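Local coordinates for protein CbsA (Xanthomonas oryzae pv. oryzae, PDB 5XYH) that probably hydrolyses cellulose as an exoglucanase, releasing cellobiose from chain ends during attack on the plant cell wall, at residues N143-D148 and V188-D193. Sequence-based numbering, arbitrary orientation.
Sequences NIIEPD and VYNYMD
Strands 143-145 and 188-193 run parallel, their axes 4.8 Å apart, with Asn-143, paired with Asn-190, bonding to the residues that flank it: its N donates to Tyr-189 O at 2.7 Å and its O accepts from Tyr-191 N at 2.9 Å. Ile-145 N continues the ladder to Tyr-191 O, which ends in a weak bond, Asp-193 N to Ile-145 O at 3.4 Å, where strand 143-145 gives way to loop. Adjacent parallel strands joined through helical chain, including helix 170-183, form a beta-alpha-beta crossover of the distorted beta/alpha barrel characteristic of glycoside hydrolase family 6. On the face turned to that helix, the amides of Asn-143 and Asn-190 lie side by side, their planes 13° apart, and Asn-143 ND2 donates almost straight to Asn-190 OD1 at 3.0 Å. Asn-190 ND2 is bonded to Ser-226 O, so its amide links two neighbours and its flip is fixed. Farther along, the CG2 branch of Ile-145 meets Met-192 SD at 3.9 Å. Asp-193 extends its carboxylate across the strand end, CG anti to the backbone N (chi1 -178°), bringing CG to 3.4 Å from Pro-147 CA. Thr-234 OG1 bonds its OD1; one water is placed to donate to Asp-193 OD2 and Glu-146 O, which compete for its protons with other acceptors, while another, doubtfully close to OD2, accepts from Asp-148 N at 3.0 Å.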
ATOM      1  N   ASN A 143      -5.975   8.203  -6.610  1.00 12.87           N
ATOM      2  CA  ASN A 143      -5.811   8.270  -5.162  1.00 12.52           C
ATOM      3  C   ASN A 143      -5.876   6.883  -4.523  1.00 12.47           C
ATOM      4  O   ASN A 143      -6.814   6.114  -4.775  1.00 12.00           O
ATOM      5  CB  ASN A 143      -6.894   9.156  -4.548  1.00 12.83           C
ATOM      6  CG  ASN A 143      -6.708  10.614  -4.872  1.00 13.52           C
ATOM      7  OD1 ASN A 143      -5.579  11.115  -4.940  1.00 13.26           O
ATOM      8  ND2 ASN A 143      -7.819  11.316  -5.083  1.00 13.67           N
ATOM      9  N   ILE A 144      -4.890   6.580  -3.682  1.00 11.69           N
ATOM     10  CA  ILE A 144      -5.001   5.503  -2.712  1.00 11.86           C
ATOM     11  C   ILE A 144      -5.619   6.102  -1.455  1.00 11.54           C
ATOM     12  O   ILE A 144      -5.009   6.950  -0.796  1.00 11.96           O
ATOM     13  CB  ILE A 144      -3.639   4.860  -2.415  1.00 12.02           C
ATOM     14  CG1 ILE A 144      -3.096   4.208  -3.698  1.00 11.31           C
ATOM     15  CG2 ILE A 144      -3.770   3.842  -1.267  1.00 11.15           C
ATOM     16  CD1 ILE A 144      -1.678   3.660  -3.585  1.00 12.30           C
ATOM     17  N   ILE A 145      -6.828   5.665  -1.121  1.00 11.62           N
ATOM     18  CA  ILE A 145      -7.623   6.301  -0.073  1.00 11.68           C
ATOM     19  C   ILE A 145      -7.314   5.659   1.283  1.00 11.38           C
ATOM     20  O   ILE A 145      -7.723   4.524   1.554  1.00 12.06           O
ATOM     21  CB  ILE A 145      -9.121   6.225  -0.383  1.00 11.57           C
ATOM     22  CG1 ILE A 145      -9.433   6.972  -1.689  1.00 12.07           C
ATOM     23  CG2 ILE A 145      -9.921   6.792   0.799  1.00 12.10           C
ATOM     24  CD1 ILE A 145      -9.190   8.480  -1.630  1.00 12.34           C
ATOM     25  N   GLU A 146      -6.607   6.410   2.138  1.00 11.81           N
ATOM     26  CA  GLU A 146      -6.300   6.161   3.549  1.00 11.18           C
ATOM     27  C   GLU A 146      -5.942   4.710   3.843  1.00 11.29           C
ATOM     28  O   GLU A 146      -6.744   3.968   4.433  1.00 12.05           O
ATOM     29  CB  GLU A 146      -7.465   6.620   4.430  1.00 11.64           C
ATOM     30  CG  GLU A 146      -7.685   8.149   4.436  1.00 11.30           C
ATOM     31  CD  GLU A 146      -6.558   8.926   5.108  1.00 12.22           C
ATOM     32  OE1 GLU A 146      -5.752   8.312   5.855  1.00 12.10           O
ATOM     33  OE2 GLU A 146      -6.488  10.163   4.887  1.00 11.87           O
ATOM     34  N   PRO A 147      -4.730   4.289   3.486  1.00 11.93           N
ATOM     35  CA  PRO A 147      -4.257   2.963   3.892  1.00 11.37           C
ATOM     36  C   PRO A 147      -4.286   2.803   5.405  1.00 12.29           C
ATOM     37  O   PRO A 147      -4.199   3.775   6.162  1.00 11.69           O
ATOM     38  CB  PRO A 147      -2.819   2.912   3.362  1.00 12.01           C
ATOM     39  CG  PRO A 147      -2.694   4.003   2.387  1.00 11.51           C
ATOM     40  CD  PRO A 147      -3.727   5.033   2.702  1.00 11.38           C
ATOM     41  N   ASP A 148      -4.438   1.553   5.829  1.00 12.38           N
ATOM     42  CA  ASP A 148      -4.353   1.167   7.230  1.00 14.01           C
ATOM     43  C   ASP A 148      -5.458   1.808   8.065  1.00 13.82           C
ATOM     44  O   ASP A 148      -5.251   2.169   9.223  1.00 14.49           O
ATOM     45  CB  ASP A 148      -2.974   1.508   7.799  1.00 14.48           C
ATOM     46  CG  ASP A 148      -2.671   0.751   9.066  1.00 17.01           C
ATOM     47  OD1 ASP A 148      -3.216  -0.367   9.256  1.00 18.16           O
ATOM     48  OD2 ASP A 148      -1.892   1.289   9.876  1.00 18.03           O
ATOM     49  N   VAL A 188     -10.292  12.841 -11.237  1.00 15.95           N
ATOM     50  CA  VAL A 188      -9.739  12.202 -10.046  1.00 14.95           C
ATOM     51  C   VAL A 188     -10.377  10.827  -9.889  1.00 15.17           C
ATOM     52  O   VAL A 188     -11.605  10.689  -9.980  1.00 14.94           O
ATOM     53  CB  VAL A 188      -9.958  13.071  -8.797  1.00 15.17           C
ATOM     54  CG1 VAL A 188      -9.600  12.303  -7.537  1.00 14.90           C
ATOM     55  CG2 VAL A 188      -9.122  14.364  -8.902  1.00 15.52           C
ATOM     56  N   TYR A 189      -9.545   9.814  -9.645  1.00 14.35           N
ATOM     57  CA  TYR A 189      -9.976   8.428  -9.513  1.00 13.84           C
ATOM     58  C   TYR A 189      -9.606   7.945  -8.121  1.00 13.70           C
ATOM     59  O   TYR A 189      -8.482   8.177  -7.668  1.00 13.87           O
ATOM     60  CB  TYR A 189      -9.325   7.549 -10.588  1.00 13.93           C
ATOM     61  CG  TYR A 189      -9.711   7.996 -11.992  1.00 15.55           C
ATOM     62  CD1 TYR A 189      -9.133   9.127 -12.561  1.00 15.52           C
ATOM     63  CD2 TYR A 189     -10.664   7.314 -12.724  1.00 16.39           C
ATOM     64  CE1 TYR A 189      -9.505   9.569 -13.813  1.00 15.77           C
ATOM     65  CE2 TYR A 189     -11.037   7.743 -13.998  1.00 16.51           C
ATOM     66  CZ  TYR A 189     -10.442   8.866 -14.532  1.00 16.45           C
ATOM     67  OH  TYR A 189     -10.803   9.299 -15.786  1.00 17.33           O
ATOM     68  N   ASN A 190     -10.549   7.298  -7.436  1.00 12.08           N
ATOM     69  CA  ASN A 190     -10.372   6.936  -6.032  1.00 12.90           C
ATOM     70  C   ASN A 190     -10.414   5.427  -5.871  1.00 12.74           C
ATOM     71  O   ASN A 190     -11.415   4.795  -6.217  1.00 12.32           O
ATOM     72  CB  ASN A 190     -11.449   7.568  -5.151  1.00 12.55           C
ATOM     73  CG  ASN A 190     -11.392   9.073  -5.156  1.00 14.27           C
ATOM     74  OD1 ASN A 190     -10.317   9.673  -5.054  1.00 13.61           O
ATOM     75  ND2 ASN A 190     -12.560   9.707  -5.279  1.00 14.53           N
ATOM     76  N   TYR A 191      -9.352   4.864  -5.293  1.00 11.80           N
ATOM     77  CA  TYR A 191      -9.285   3.440  -4.978  1.00 11.53           C
ATOM     78  C   TYR A 191      -9.176   3.252  -3.468  1.00 11.43           C
ATOM     79  O   TYR A 191      -8.228   3.736  -2.839  1.00 11.35           O
ATOM     80  CB  TYR A 191      -8.114   2.781  -5.703  1.00 11.79           C
ATOM     81  CG  TYR A 191      -8.347   2.675  -7.205  1.00 12.21           C
ATOM     82  CD1 TYR A 191      -8.086   3.759  -8.041  1.00 12.53           C
ATOM     83  CD2 TYR A 191      -8.837   1.498  -7.778  1.00 12.10           C
ATOM     84  CE1 TYR A 191      -8.301   3.672  -9.397  1.00 12.50           C
ATOM     85  CE2 TYR A 191      -9.047   1.402  -9.145  1.00 12.33           C
ATOM     86  CZ  TYR A 191      -8.772   2.495  -9.946  1.00 13.03           C
ATOM     87  OH  TYR A 191      -8.964   2.422 -11.309  1.00 14.06           O
ATOM     88  N   MET A 192     -10.150   2.542  -2.899  1.00 11.02           N
ATOM     89  CA  MET A 192     -10.218   2.293  -1.466  1.00 11.63           C
ATOM     90  C   MET A 192      -9.161   1.267  -1.048  1.00 11.55           C
ATOM     91  O   MET A 192      -9.142   0.144  -1.563  1.00 10.30           O
ATOM     92  CB  MET A 192     -11.613   1.779  -1.107  1.00 11.42           C
ATOM     93  CG  MET A 192     -12.740   2.763  -1.324  1.00 12.80           C
ATOM     94  SD  MET A 192     -12.610   4.167  -0.228  1.00 20.04           S
ATOM     95  CE  MET A 192     -12.791   3.373   1.363  1.00 15.17           C
ATOM     96  N   ASP A 193      -8.301   1.631  -0.098  1.00 11.25           N
ATOM     97  CA  ASP A 193      -7.360   0.670   0.459  1.00 10.89           C
ATOM     98  C   ASP A 193      -8.120  -0.396   1.232  1.00 11.44           C
ATOM     99  O   ASP A 193      -9.009  -0.079   2.026  1.00 11.76           O
ATOM    100  CB  ASP A 193      -6.361   1.350   1.389  1.00 11.77           C
ATOM    101  CG  ASP A 193      -5.331   0.370   1.937  1.00 12.60           C
ATOM    102  OD1 ASP A 193      -4.300   0.169   1.258  1.00 12.06           O
ATOM    103  OD2 ASP A 193      -5.572  -0.222   3.018  1.00 13.21           O
TER
HETATM  104  O   HOH W   1      -9.467   2.544   3.082  1.00 14.73           O
HETATM  105  O   HOH W   2      -7.532   0.985   4.826  1.00 13.41           O
HETATM  106  O   HOH W   3      -3.668  -0.967   4.432  1.00 16.82           O